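Local coordinates for alpha-glucosidase (Pseudoalteromonas sp. K8, PDB 5HQA), which hydrolyses alpha-glucosidic bonds as a chloride-activated, calcium-binding member of glycoside hydrolase family 97, at residues Ile184-Leu189 / Asn225-Thr230; Ala194-Gln199 / Gln206-Pro211; Asp603-Gly608 / Arg636-Ser641. All blocks are in the same frame, centred on the assembly; numbering follows the deposited sequence.

Interaction 1: residues Ile184-Leu189 / Asn225-Thr230; sequences IHEAAL and NTPWRT
Glu-186 and Arg-229 run alongside each other with their charged ends on the same side, a worked example of how two neighbouring beta strands pair charges across a buried sheet. Arg-229 NH1 donates to Glu-186 OE2 over 2.9 Å in a salt bridge whose two flat groups are far from coplanar, their planes standing 51° apart. The oxygen lies at the guanidinium edge, close to its plane, yet the donor approaches from above the carboxylate. Glu-186 reaches this place because CG sits between the backbone N and the carbonyl carbon (chi1 51°), with the chain extended beyond. A water closes the pairing, giving a proton to Glu-186 OE2 at 2.6 Å and accepting one from Arg-229 NH2. Outer partners fix both groups: Glu-186 OE1 takes the backbone N-H of Met-195 and a salt bridge from Lys-440, while Arg-229 NE bridges to Glu-128.

The other face of the sheet carries His-185, Ala-187, Trp-228 and Thr-230. Thr-230 brings OG1 to 3.4 Å from His-185 CB, and its CG2 leans toward Ala-187 CB. The methyl of Ala-187 also meets Trp-228 CB at 4.0 Å, and Ala-187 O lies in plane at the indole edge. Beyond the paired residues, Pro-227 CG presses on Leu-189 CD1 at 3.6 Å, the two side chains crossing at a slant.

Reciprocal backbone bonds join His-185 with Thr-230 and Ala-187 with Trp-228, with Glu-186 and Arg-229 forming the non-hydrogen-bonded pair between them. This alternation is the signature of antiparallel strands, here 181-187 and 224-234, adjacent members of a large antiparallel sheet in the beta-sandwich of the family 97 N-terminal domain, which belongs to the galactose mutarotase clan.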
ATOM      1  N   ILE A 184       0.798  13.991  -2.752  1.00  9.44           N
ATOM      2  CA  ILE A 184       2.253  13.976  -2.844  1.00  8.19           C
ATOM      3  C   ILE A 184       2.756  12.634  -2.328  1.00 10.72           C
ATOM      4  O   ILE A 184       2.317  12.166  -1.270  1.00  9.20           O
ATOM      5  CB  ILE A 184       2.865  15.145  -2.051  1.00  9.67           C
ATOM      6  CG1 ILE A 184       2.333  16.471  -2.604  1.00 10.04           C
ATOM      7  CG2 ILE A 184       4.407  15.106  -2.104  1.00  8.51           C
ATOM      8  CD1 ILE A 184       2.677  17.657  -1.739  1.00 11.51           C
ATOM      9  N   HIS A 185       3.681  12.024  -3.062  1.00  9.74           N
ATOM     10  CA  HIS A 185       4.210  10.720  -2.677  1.00  8.87           C
ATOM     11  C   HIS A 185       5.583  10.586  -3.336  1.00 10.27           C
ATOM     12  O   HIS A 185       6.189  11.589  -3.728  1.00 12.11           O
ATOM     13  CB  HIS A 185       3.195   9.628  -3.063  1.00  8.34           C
ATOM     14  CG  HIS A 185       3.523   8.261  -2.545  1.00 11.77           C
ATOM     15  ND1 HIS A 185       3.856   8.013  -1.228  1.00 10.80           N
ATOM     16  CD2 HIS A 185       3.549   7.060  -3.173  1.00 11.41           C
ATOM     17  CE1 HIS A 185       4.082   6.721  -1.072  1.00 10.75           C
ATOM     18  NE2 HIS A 185       3.901   6.119  -2.236  1.00 10.39           N
ATOM     19  N   GLU A 186       6.092   9.361  -3.435  1.00  9.36           N
ATOM     20  CA  GLU A 186       7.347   9.138  -4.134  1.00 11.39           C
ATOM     21  C   GLU A 186       7.312   7.762  -4.788  1.00 13.30           C
ATOM     22  O   GLU A 186       6.478   6.914  -4.456  1.00 13.12           O
ATOM     23  CB  GLU A 186       8.554   9.303  -3.197  1.00 13.63           C
ATOM     24  CG  GLU A 186       8.504   8.542  -1.902  1.00 15.88           C
ATOM     25  CD  GLU A 186       9.744   8.799  -1.042  1.00 17.60           C
ATOM     26  OE1 GLU A 186       9.632   8.723   0.199  1.00 15.59           O
ATOM     27  OE2 GLU A 186      10.830   9.076  -1.603  1.00 17.15           O
ATOM     28  N   ALA A 187       8.215   7.550  -5.743  1.00 11.24           N
ATOM     29  CA  ALA A 187       8.244   6.296  -6.479  1.00 10.72           C
ATOM     30  C   ALA A 187       9.673   5.785  -6.586  1.00 11.29           C
ATOM     31  O   ALA A 187      10.617   6.574  -6.717  1.00 10.94           O
ATOM     32  CB  ALA A 187       7.629   6.459  -7.884  1.00 10.43           C
ATOM     33  N   ALA A 188       9.815   4.455  -6.536  1.00 10.30           N
ATOM     34  CA  ALA A 188      11.100   3.767  -6.680  1.00 12.17           C
ATOM     35  C   ALA A 188      12.068   4.175  -5.569  1.00 11.64           C
ATOM     36  O   ALA A 188      13.183   4.649  -5.812  1.00 12.40           O
ATOM     37  CB  ALA A 188      11.714   4.009  -8.072  1.00 11.07           C
ATOM     38  N   LEU A 189      11.632   3.966  -4.329  1.00 11.73           N
ATOM     39  CA  LEU A 189      12.454   4.306  -3.165  1.00 11.64           C
ATOM     40  C   LEU A 189      13.484   3.199  -2.977  1.00 11.97           C
ATOM     41  O   LEU A 189      13.194   2.155  -2.385  1.00 11.47           O
ATOM     42  CB  LEU A 189      11.582   4.491  -1.929  1.00 10.12           C
ATOM     43  CG  LEU A 189      12.298   4.727  -0.601  1.00 10.26           C
ATOM     44  CD1 LEU A 189      13.243   5.932  -0.663  1.00 10.66           C
ATOM     45  CD2 LEU A 189      11.256   4.911   0.507  1.00  9.79           C
ATOM     46  N   ASN A 225      21.288   9.274  -7.886  1.00 13.59           N
ATOM     47  CA  ASN A 225      19.972   9.821  -8.175  1.00 16.11           C
ATOM     48  C   ASN A 225      19.127   9.734  -6.914  1.00 19.00           C
ATOM     49  O   ASN A 225      19.435   8.965  -6.002  1.00 23.01           O
ATOM     50  CB  ASN A 225      19.277   9.059  -9.314  1.00 17.35           C
ATOM     51  CG  ASN A 225      20.109   9.017 -10.579  1.00 19.58           C
ATOM     52  OD1 ASN A 225      20.912   9.912 -10.840  1.00 21.26           O
ATOM     53  ND2 ASN A 225      19.922   7.974 -11.374  1.00 19.59           N
ATOM     54  N   THR A 226      18.070  10.535  -6.850  1.00 15.09           N
ATOM     55  CA  THR A 226      17.050  10.361  -5.824  1.00 11.50           C
ATOM     56  C   THR A 226      15.934   9.479  -6.351  1.00 12.01           C
ATOM     57  O   THR A 226      15.811   9.254  -7.559  1.00 13.15           O
ATOM     58  CB  THR A 226      16.476  11.712  -5.406  1.00 12.51           C
ATOM     59  OG1 THR A 226      15.734  12.265  -6.499  1.00 13.08           O
ATOM     60  CG2 THR A 226      17.578  12.679  -4.966  1.00 11.13           C
ATOM     61  N   PRO A 227      15.071   8.976  -5.468  1.00 11.58           N
ATOM     62  CA  PRO A 227      13.785   8.448  -5.931  1.00 10.44           C
ATOM     63  C   PRO A 227      12.984   9.556  -6.596  1.00 12.19           C
ATOM     64  O   PRO A 227      13.309  10.741  -6.504  1.00 10.82           O
ATOM     65  CB  PRO A 227      13.104   7.955  -4.643  1.00 11.74           C
ATOM     66  CG  PRO A 227      14.235   7.804  -3.633  1.00 13.17           C
ATOM     67  CD  PRO A 227      15.224   8.876  -4.004  1.00 13.04           C
ATOM     68  N   TRP A 228      11.912   9.164  -7.275  1.00 10.82           N
ATOM     69  CA  TRP A 228      11.000  10.146  -7.844  1.00 11.17           C
ATOM     70  C   TRP A 228      10.153  10.780  -6.747  1.00 13.51           C
ATOM     71  O   TRP A 228       9.710  10.103  -5.822  1.00 13.93           O
ATOM     72  CB  TRP A 228      10.092   9.478  -8.877  1.00 10.49           C
ATOM     73  CG  TRP A 228      10.842   8.966 -10.060  1.00 11.07           C
ATOM     74  CD1 TRP A 228      11.407   7.731 -10.207  1.00 11.36           C
ATOM     75  CD2 TRP A 228      11.122   9.688 -11.267  1.00 11.89           C
ATOM     76  NE1 TRP A 228      12.028   7.642 -11.439  1.00 12.96           N
ATOM     77  CE2 TRP A 228      11.865   8.827 -12.106  1.00 14.36           C
ATOM     78  CE3 TRP A 228      10.817  10.978 -11.717  1.00 11.75           C
ATOM     79  CZ2 TRP A 228      12.302   9.213 -13.379  1.00 15.57           C
ATOM     80  CZ3 TRP A 228      11.257  11.367 -12.985  1.00 13.01           C
ATOM     81  CH2 TRP A 228      11.992  10.489 -13.795  1.00 16.03           C
ATOM     82  N   ARG A 229       9.944  12.087  -6.841  1.00 10.63           N
ATOM     83  CA  ARG A 229       8.942  12.791  -6.045  1.00  9.89           C
ATOM     84  C   ARG A 229       7.710  12.948  -6.924  1.00 12.31           C
ATOM     85  O   ARG A 229       7.838  13.365  -8.081  1.00 11.25           O
ATOM     86  CB  ARG A 229       9.455  14.162  -5.602  1.00  9.85           C
ATOM     87  CG  ARG A 229      10.476  14.138  -4.471  1.00 12.79           C
ATOM     88  CD  ARG A 229      11.858  13.626  -4.907  1.00 13.30           C
ATOM     89  NE  ARG A 229      12.710  13.396  -3.737  1.00 12.10           N
ATOM     90  CZ  ARG A 229      12.622  12.318  -2.958  1.00 14.48           C
ATOM     91  NH1 ARG A 229      11.734  11.358  -3.232  1.00 12.28           N
ATOM     92  NH2 ARG A 229      13.423  12.198  -1.904  1.00 11.68           N
ATOM     93  N   THR A 230       6.531  12.582  -6.412  1.00 10.76           N
ATOM     94  CA  THR A 230       5.338  12.551  -7.252  1.00 11.83           C
ATOM     95  C   THR A 230       4.281  13.513  -6.735  1.00 12.82           C
ATOM     96  O   THR A 230       4.066  13.631  -5.523  1.00 10.61           O
ATOM     97  CB  THR A 230       4.729  11.130  -7.373  1.00 15.06           C
ATOM     98  OG1 THR A 230       4.273  10.670  -6.095  1.00 14.11           O
ATOM     99  CG2 THR A 230       5.759  10.150  -7.899  1.00 16.46           C
TER
HETATM  100  O   HOH W   1      12.993   9.849  -0.485  1.00 13.63           O

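Interaction 2: residues Ala194-Gln199 / Gln206-Pro211; sequences AMVLNQ and QADLTP
Residues 195-199 and 206-209 run antiparallel with their axes 134° apart, a marked twist, and reciprocal backbone bonds tie Val-196 to Asp-208 and Asn-198 to Gln-206 while Thr-210 N adds a further bond to Ala-194 O.

On the polar face Asn-198 meets Asp-208, which sits two pairs along, in the next hydrogen-bonded pair. Asp-208 OD2 receives the N-H of Asn-198 ND2 on its anti lone pair, the one turned away from OD1, at 3.1 Å. The amide and carboxylate are nearly coplanar, 20° apart. Both residues hold CG opposite the backbone N (chi1 -177° in Asn-198), which lets the two polar ends converge beside the strands. The remaining oxygens are engaged too: Asn-198 OD1 accepts from Arg-200, and Asp-208 OD1 forms a salt bridge with Arg-148. Putting a leucine at Asn-198 would probably leave Asp-208 OD2 without this donor and Arg-200 without this acceptor, with only the Arg-148 bridge among the bonds just described still holding the carboxylate. Val-196 lies alongside Asp-208, its CG1 at 4.1 Å from Asp-208 CB, and turns CG2 toward Thr-210 OG1, a hydroxyl hydrogen-bonded to Asp-411 and Arg-148.

The opposite face is apolar. Met-195 runs extended through CG to SD, which rests 3.9 Å from Ala-207 CB, before its terminal methyl bends off. Leu-209 CD2 closes on Met-195 CB at 4.3 Å. Phe-132 of strand 122-134 packs against both Met-195 and Leu-197, so this side faces the interior of the domain.

An amphipathic, strongly twisted beta hairpin results, with strands 195-199 and 204-209 as its arms, built into a curled antiparallel sheet of the family 97 N-terminal beta-sandwich domain.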
ATOM      1  N   ALA A 194      13.352   7.427   3.187  1.00 10.61           N
ATOM      2  CA  ALA A 194      11.993   7.838   2.855  1.00  9.82           C
ATOM      3  C   ALA A 194      11.798   9.323   3.125  1.00 12.71           C
ATOM      4  O   ALA A 194      12.392   9.898   4.040  1.00 12.51           O
ATOM      5  CB  ALA A 194      10.957   7.043   3.655  1.00  8.87           C
ATOM      6  N   MET A 195      10.935   9.938   2.321  1.00 10.13           N
ATOM      7  CA  MET A 195      10.568  11.337   2.480  1.00  9.69           C
ATOM      8  C   MET A 195       9.325  11.448   3.359  1.00 14.30           C
ATOM      9  O   MET A 195       8.294  10.828   3.081  1.00 13.69           O
ATOM     10  CB  MET A 195      10.318  11.971   1.114  1.00 11.31           C
ATOM     11  CG  MET A 195       9.898  13.427   1.166  1.00 14.19           C
ATOM     12  SD  MET A 195       9.637  14.068  -0.515  1.00 16.94           S
ATOM     13  CE  MET A 195       8.140  13.198  -1.024  1.00 16.10           C
ATOM     14  N   VAL A 196       9.438  12.230   4.416  1.00 10.31           N
ATOM     15  CA  VAL A 196       8.326  12.736   5.202  1.00  9.83           C
ATOM     16  C   VAL A 196       8.147  14.198   4.806  1.00 12.39           C
ATOM     17  O   VAL A 196       9.097  14.833   4.341  1.00 13.00           O
ATOM     18  CB  VAL A 196       8.688  12.547   6.694  1.00 13.66           C
ATOM     19  CG1 VAL A 196       8.059  13.575   7.581  1.00 12.35           C
ATOM     20  CG2 VAL A 196       8.412  11.097   7.126  1.00 11.05           C
ATOM     21  N   LEU A 197       6.937  14.746   4.943  1.00  9.18           N
ATOM     22  CA  LEU A 197       6.701  16.138   4.569  1.00  8.04           C
ATOM     23  C   LEU A 197       6.590  16.998   5.820  1.00  9.90           C
ATOM     24  O   LEU A 197       5.773  16.721   6.700  1.00 10.57           O
ATOM     25  CB  LEU A 197       5.443  16.291   3.714  1.00  9.85           C
ATOM     26  CG  LEU A 197       5.527  15.573   2.365  1.00 11.79           C
ATOM     27  CD1 LEU A 197       4.224  15.728   1.584  1.00 12.11           C
ATOM     28  CD2 LEU A 197       6.733  16.082   1.569  1.00 11.57           C
ATOM     29  N   ASN A 198       7.387  18.062   5.874  1.00  8.91           N
ATOM     30  CA  ASN A 198       7.510  18.912   7.054  1.00  8.58           C
ATOM     31  C   ASN A 198       7.062  20.309   6.646  1.00  8.81           C
ATOM     32  O   ASN A 198       7.736  20.965   5.848  1.00 10.46           O
ATOM     33  CB  ASN A 198       8.961  18.898   7.543  1.00 10.45           C
ATOM     34  CG  ASN A 198       9.183  19.707   8.808  1.00 11.76           C
ATOM     35  OD1 ASN A 198       8.402  20.588   9.161  1.00 11.02           O
ATOM     36  ND2 ASN A 198      10.286  19.419   9.487  1.00 13.33           N
ATOM     37  N   GLN A 199       5.925  20.765   7.169  1.00  8.78           N
ATOM     38  CA  GLN A 199       5.424  22.077   6.783  1.00  9.65           C
ATOM     39  C   GLN A 199       6.261  23.156   7.464  1.00 12.37           C
ATOM     40  O   GLN A 199       6.333  23.214   8.699  1.00 11.40           O
ATOM     41  CB  GLN A 199       3.945  22.230   7.135  1.00 10.58           C
ATOM     42  CG  GLN A 199       3.350  23.473   6.478  1.00  9.86           C
ATOM     43  CD  GLN A 199       1.842  23.600   6.619  1.00 14.58           C
ATOM     44  OE1 GLN A 199       1.274  24.622   6.236  1.00 16.06           O
ATOM     45  NE2 GLN A 199       1.182  22.567   7.155  1.00 12.76           N
ATOM     46  N   GLN A 206       8.415  20.859   3.116  1.00  9.65           N
ATOM     47  CA  GLN A 206       9.797  20.554   2.778  1.00  9.92           C
ATOM     48  C   GLN A 206      10.057  19.067   2.974  1.00 10.90           C
ATOM     49  O   GLN A 206       9.576  18.468   3.941  1.00 10.00           O
ATOM     50  CB  GLN A 206      10.749  21.376   3.645  1.00 10.53           C
ATOM     51  CG  GLN A 206      12.210  21.336   3.228  1.00 11.12           C
ATOM     52  CD  GLN A 206      13.066  22.104   4.223  1.00 16.38           C
ATOM     53  OE1 GLN A 206      12.994  21.859   5.430  1.00 17.81           O
ATOM     54  NE2 GLN A 206      13.855  23.045   3.734  1.00 18.73           N
ATOM     55  N   ALA A 207      10.799  18.469   2.037  1.00 10.54           N
ATOM     56  CA  ALA A 207      11.246  17.090   2.200  1.00 11.22           C
ATOM     57  C   ALA A 207      12.014  16.946   3.507  1.00 13.60           C
ATOM     58  O   ALA A 207      12.902  17.748   3.820  1.00 13.97           O
ATOM     59  CB  ALA A 207      12.128  16.665   1.022  1.00 12.13           C
ATOM     60  N   ASP A 208      11.653  15.926   4.279  1.00 11.28           N
ATOM     61  CA  ASP A 208      12.265  15.649   5.576  1.00 11.40           C
ATOM     62  C   ASP A 208      12.665  14.175   5.532  1.00 11.24           C
ATOM     63  O   ASP A 208      11.820  13.296   5.710  1.00 11.52           O
ATOM     64  CB  ASP A 208      11.273  15.963   6.697  1.00 13.14           C
ATOM     65  CG  ASP A 208      11.883  15.854   8.084  1.00 19.15           C
ATOM     66  OD1 ASP A 208      12.722  14.953   8.310  1.00 17.93           O
ATOM     67  OD2 ASP A 208      11.500  16.663   8.965  1.00 22.01           O
ATOM     68  N   LEU A 209      13.935  13.899   5.243  1.00 10.55           N
ATOM     69  CA  LEU A 209      14.377  12.529   5.000  1.00 11.09           C
ATOM     70  C   LEU A 209      14.568  11.796   6.321  1.00 11.89           C
ATOM     71  O   LEU A 209      15.199  12.317   7.239  1.00 12.50           O
ATOM     72  CB  LEU A 209      15.680  12.522   4.202  1.00  9.50           C
ATOM     73  CG  LEU A 209      15.590  13.157   2.813  1.00  9.60           C
ATOM     74  CD1 LEU A 209      16.903  12.975   2.079  1.00 11.13           C
ATOM     75  CD2 LEU A 209      14.439  12.544   1.999  1.00  9.36           C
ATOM     76  N   THR A 210      14.043  10.585   6.411  1.00 10.04           N
ATOM     77  CA  THR A 210      14.151   9.832   7.657  1.00 10.17           C
ATOM     78  C   THR A 210      15.591   9.381   7.871  1.00  9.76           C
ATOM     79  O   THR A 210      16.147   8.691   7.011  1.00 11.37           O
ATOM     80  CB  THR A 210      13.205   8.641   7.620  1.00 11.05           C
ATOM     81  OG1 THR A 210      11.865   9.124   7.473  1.00 10.76           O
ATOM     82  CG2 THR A 210      13.316   7.857   8.911  1.00 10.48           C
ATOM     83  N   PRO A 211      16.225   9.738   8.980  1.00  9.97           N
ATOM     84  CA  PRO A 211      17.679   9.602   9.093  1.00 10.57           C
ATOM     85  C   PRO A 211      18.128   8.268   9.681  1.00 13.65           C
ATOM     86  O   PRO A 211      17.350   7.514  10.273  1.00 13.76           O
ATOM     87  CB  PRO A 211      18.040  10.739  10.051  1.00 11.73           C
ATOM     88  CG  PRO A 211      16.867  10.776  10.979  1.00 13.66           C
ATOM     89  CD  PRO A 211      15.663  10.531  10.086  1.00 13.37           C
TER

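Interaction 3: residues Asp603-Gly608 / Arg636-Ser641; sequences DFLDNG and RLVTAS
The flat side-chain group that meets the opposing segment is the amide of Asn-607, which in one of its two conformers brings OD1 to 3.8 Å from Ala-640 CB, a contact that is therefore doubtful. The ring of Phe-604 turns the other way and meets Trp-585 instead, with the planes at about 55°. The contact lies at the rim of the antiparallel sheet of the all-beta C-terminal domain of this family 97 enzyme, where the loop between strands 596-601 and 611-618 folds against the end of the edge strand 631-638.

Ala-640 is its centre. Its methyl meets Leu-605 O at 3.4 Å, and Leu-605 CB lies alongside at 4.1 Å. Leu-605 points toward the strand, its CG opposite its own carbonyl carbon (chi1 -64°), a setting that carries CD1 past the backbone of Thr-639 to Val-638 CG2, 4.0 Å away. Phe-658 of strand 653-660 touches both Leu-605 and Val-638 and so joins this small apolar patch to the sheet. Asp-606 points outward from the contact, its carboxylate held by Lys-573 and Trp-585.

Polar linkage between the segments is indirect. A water gives a proton to Asp-606 O at 2.7 Å and takes one from Ala-640 N at 2.9 Å. At the start of the loop, Asp-603 CA makes a C-H...O contact with Ala-640 O, the two atoms 3.2 Å apart.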
ATOM      1  N   ASP A 603     -22.466   1.435 -17.453  1.00 20.64           N
ATOM      2  CA  ASP A 603     -21.900   1.422 -18.798  1.00 21.70           C
ATOM      3  C   ASP A 603     -20.442   0.965 -18.836  1.00 21.68           C
ATOM      4  O   ASP A 603     -19.868   0.895 -19.928  1.00 22.58           O
ATOM      5  CB  ASP A 603     -22.063   2.793 -19.469  1.00 22.69           C
ATOM      6  CG  ASP A 603     -21.331   3.921 -18.748  1.00 30.11           C
ATOM      7  OD1 ASP A 603     -20.465   3.670 -17.883  1.00 32.58           O
ATOM      8  OD2 ASP A 603     -21.625   5.091 -19.071  1.00 36.53           O
ATOM      9  N   PHE A 604     -19.829   0.626 -17.697  1.00 21.26           N
ATOM     10  CA  PHE A 604     -18.540  -0.058 -17.751  1.00 19.49           C
ATOM     11  C   PHE A 604     -18.670  -1.487 -18.266  1.00 20.37           C
ATOM     12  O   PHE A 604     -17.682  -2.051 -18.747  1.00 21.51           O
ATOM     13  CB  PHE A 604     -17.861  -0.054 -16.374  1.00 16.85           C
ATOM     14  CG  PHE A 604     -18.696  -0.647 -15.276  1.00 16.84           C
ATOM     15  CD1 PHE A 604     -18.676  -2.013 -15.028  1.00 18.07           C
ATOM     16  CD2 PHE A 604     -19.495   0.167 -14.477  1.00 17.16           C
ATOM     17  CE1 PHE A 604     -19.448  -2.567 -14.008  1.00 18.72           C
ATOM     18  CE2 PHE A 604     -20.274  -0.380 -13.457  1.00 16.91           C
ATOM     19  CZ  PHE A 604     -20.244  -1.751 -13.218  1.00 17.20           C
ATOM     20  N   LEU A 605     -19.859  -2.083 -18.184  1.00 18.27           N
ATOM     21  CA  LEU A 605     -20.039  -3.445 -18.662  1.00 17.70           C
ATOM     22  C   LEU A 605     -19.799  -3.515 -20.167  1.00 22.40           C
ATOM     23  O   LEU A 605     -20.077  -2.567 -20.907  1.00 25.41           O
ATOM     24  CB  LEU A 605     -21.448  -3.942 -18.338  1.00 17.68           C
ATOM     25  CG  LEU A 605     -21.794  -4.062 -16.858  1.00 17.55           C
ATOM     26  CD1 LEU A 605     -23.266  -4.445 -16.696  1.00 17.22           C
ATOM     27  CD2 LEU A 605     -20.884  -5.082 -16.207  1.00 17.67           C
ATOM     28  N   ASP A 606     -19.275  -4.657 -20.616  1.00 20.62           N
ATOM     29  CA  ASP A 606     -18.998  -4.860 -22.035  1.00 24.07           C
ATOM     30  C   ASP A 606     -20.262  -4.670 -22.860  1.00 28.42           C
ATOM     31  O   ASP A 606     -21.318  -5.227 -22.545  1.00 28.18           O
ATOM     32  CB  ASP A 606     -18.425  -6.256 -22.268  1.00 24.61           C
ATOM     33  CG  ASP A 606     -17.187  -6.513 -21.441  1.00 31.71           C
ATOM     34  OD1 ASP A 606     -17.329  -6.819 -20.238  1.00 25.88           O
ATOM     35  OD2 ASP A 606     -16.073  -6.390 -21.990  1.00 38.43           O
ATOM     36  N   ASN A 607     -20.148  -3.872 -23.919  0.51 29.00           N
ATOM     37  CA  ASN A 607     -21.297  -3.591 -24.767  0.51 32.30           C
ATOM     38  C   ASN A 607     -21.782  -4.868 -25.439  0.51 31.38           C
ATOM     39  O   ASN A 607     -20.985  -5.731 -25.821  0.51 30.00           O
ATOM     40  CB  ASN A 607     -20.935  -2.538 -25.817  0.51 36.38           C
ATOM     41  CG  ASN A 607     -20.636  -1.185 -25.202  0.51 39.57           C
ATOM     42  OD1 ASN A 607     -21.285  -0.767 -24.240  0.51 43.01           O
ATOM     43  ND2 ASN A 607     -19.643  -0.494 -25.750  0.51 42.81           N
ATOM     44  N   GLY A 608     -23.101  -4.994 -25.562  1.00 31.07           N
ATOM     45  CA  GLY A 608     -23.685  -6.137 -26.234  1.00 31.02           C
ATOM     46  C   GLY A 608     -23.674  -7.435 -25.461  1.00 33.73           C
ATOM     47  O   GLY A 608     -24.079  -8.462 -26.013  1.00 34.08           O
ATOM     48  N   ARG A 636     -30.272 -10.069 -10.636  0.50 22.73           N
ATOM     49  CA  ARG A 636     -30.929  -9.126 -11.533  0.50 24.31           C
ATOM     50  C   ARG A 636     -30.205  -9.118 -12.873  0.50 23.11           C
ATOM     51  O   ARG A 636     -28.988  -8.918 -12.910  0.50 22.43           O
ATOM     52  CB  ARG A 636     -30.927  -7.726 -10.907  0.50 25.83           C
ATOM     53  CG  ARG A 636     -31.552  -6.626 -11.740  0.50 29.32           C
ATOM     54  CD  ARG A 636     -31.331  -5.270 -11.073  0.50 29.16           C
ATOM     55  NE  ARG A 636     -31.911  -5.220  -9.736  0.50 29.81           N
ATOM     56  CZ  ARG A 636     -31.715  -4.231  -8.867  0.50 32.85           C
ATOM     57  NH1 ARG A 636     -30.947  -3.199  -9.190  0.50 31.99           N
ATOM     58  NH2 ARG A 636     -32.285  -4.272  -7.671  0.50 33.41           N
ATOM     59  N   LEU A 637     -30.944  -9.328 -13.963  1.00 23.75           N
ATOM     60  CA  LEU A 637     -30.343  -9.262 -15.294  1.00 22.44           C
ATOM     61  C   LEU A 637     -30.098  -7.806 -15.668  1.00 21.92           C
ATOM     62  O   LEU A 637     -30.987  -6.965 -15.512  1.00 27.91           O
ATOM     63  CB  LEU A 637     -31.245  -9.925 -16.336  1.00 24.82           C
ATOM     64  CG  LEU A 637     -31.474 -11.429 -16.173  1.00 29.73           C
ATOM     65  CD1 LEU A 637     -32.458 -11.928 -17.211  1.00 33.26           C
ATOM     66  CD2 LEU A 637     -30.165 -12.181 -16.289  1.00 30.77           C
ATOM     67  N   VAL A 638     -28.887  -7.502 -16.148  1.00 20.41           N
ATOM     68  CA  VAL A 638     -28.509  -6.139 -16.508  1.00 20.13           C
ATOM     69  C   VAL A 638     -27.609  -6.151 -17.736  1.00 24.03           C
ATOM     70  O   VAL A 638     -26.990  -7.161 -18.079  1.00 25.67           O
ATOM     71  CB  VAL A 638     -27.778  -5.389 -15.367  1.00 21.56           C
ATOM     72  CG1 VAL A 638     -28.682  -5.190 -14.158  1.00 21.38           C
ATOM     73  CG2 VAL A 638     -26.483  -6.122 -14.984  1.00 20.28           C
ATOM     74  N   THR A 639     -27.535  -4.992 -18.392  1.00 21.88           N
ATOM     75  CA  THR A 639     -26.593  -4.733 -19.472  1.00 21.20           C
ATOM     76  C   THR A 639     -25.978  -3.359 -19.252  1.00 21.17           C
ATOM     77  O   THR A 639     -26.328  -2.635 -18.313  1.00 21.57           O
ATOM     78  CB  THR A 639     -27.253  -4.772 -20.854  1.00 24.00           C
ATOM     79  OG1 THR A 639     -28.144  -3.657 -20.977  1.00 25.95           O
ATOM     80  CG2 THR A 639     -28.019  -6.078 -21.064  1.00 23.57           C
ATOM     81  N   ALA A 640     -25.066  -2.994 -20.151  1.00 21.42           N
ATOM     82  CA  ALA A 640     -24.359  -1.723 -20.059  1.00 21.97           C
ATOM     83  C   ALA A 640     -25.292  -0.516 -20.102  1.00 25.30           C
ATOM     84  O   ALA A 640     -24.894   0.574 -19.680  1.00 26.72           O
ATOM     85  CB  ALA A 640     -23.335  -1.623 -21.190  1.00 21.96           C
ATOM     86  N   SER A 641     -26.511  -0.662 -20.607  1.00 26.46           N
ATOM     87  CA  SER A 641     -27.408   0.484 -20.664  1.00 29.63           C
ATOM     88  C   SER A 641     -28.193   0.688 -19.373  1.00 29.64           C
ATOM     89  O   SER A 641     -28.944   1.663 -19.268  1.00 31.76           O
ATOM     90  CB  SER A 641     -28.369   0.346 -21.846  1.00 33.41           C
ATOM     91  OG  SER A 641     -29.197  -0.783 -21.675  1.00 37.92           O
TER
HETATM   92  O   HOH W   2     -23.902  -4.999 -21.915  1.00 24.16           O

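How the interactions relate
Interactions 1 and 2 are buried contacts of the N-terminal domain, their centres 12 Å apart, and they touch: Ile-184 CG2 packs on Leu-197 CD1, and Met-195 CE lies against His-185 O. Each joins a strand pair of its own, in two different sheets that meet face to face there. Both rely on reciprocal backbone bonds, but interaction 1 pairs full charges inside the domain, whereas interaction 2 sets an amide-carboxylate pair on its partly exposed side. Interaction 3 stands apart in the C-terminal domain, about 26 Å from interaction 1 between nearest atoms. Partly exposed, it joins a loop to a strand end by methyl packing and a bridging water.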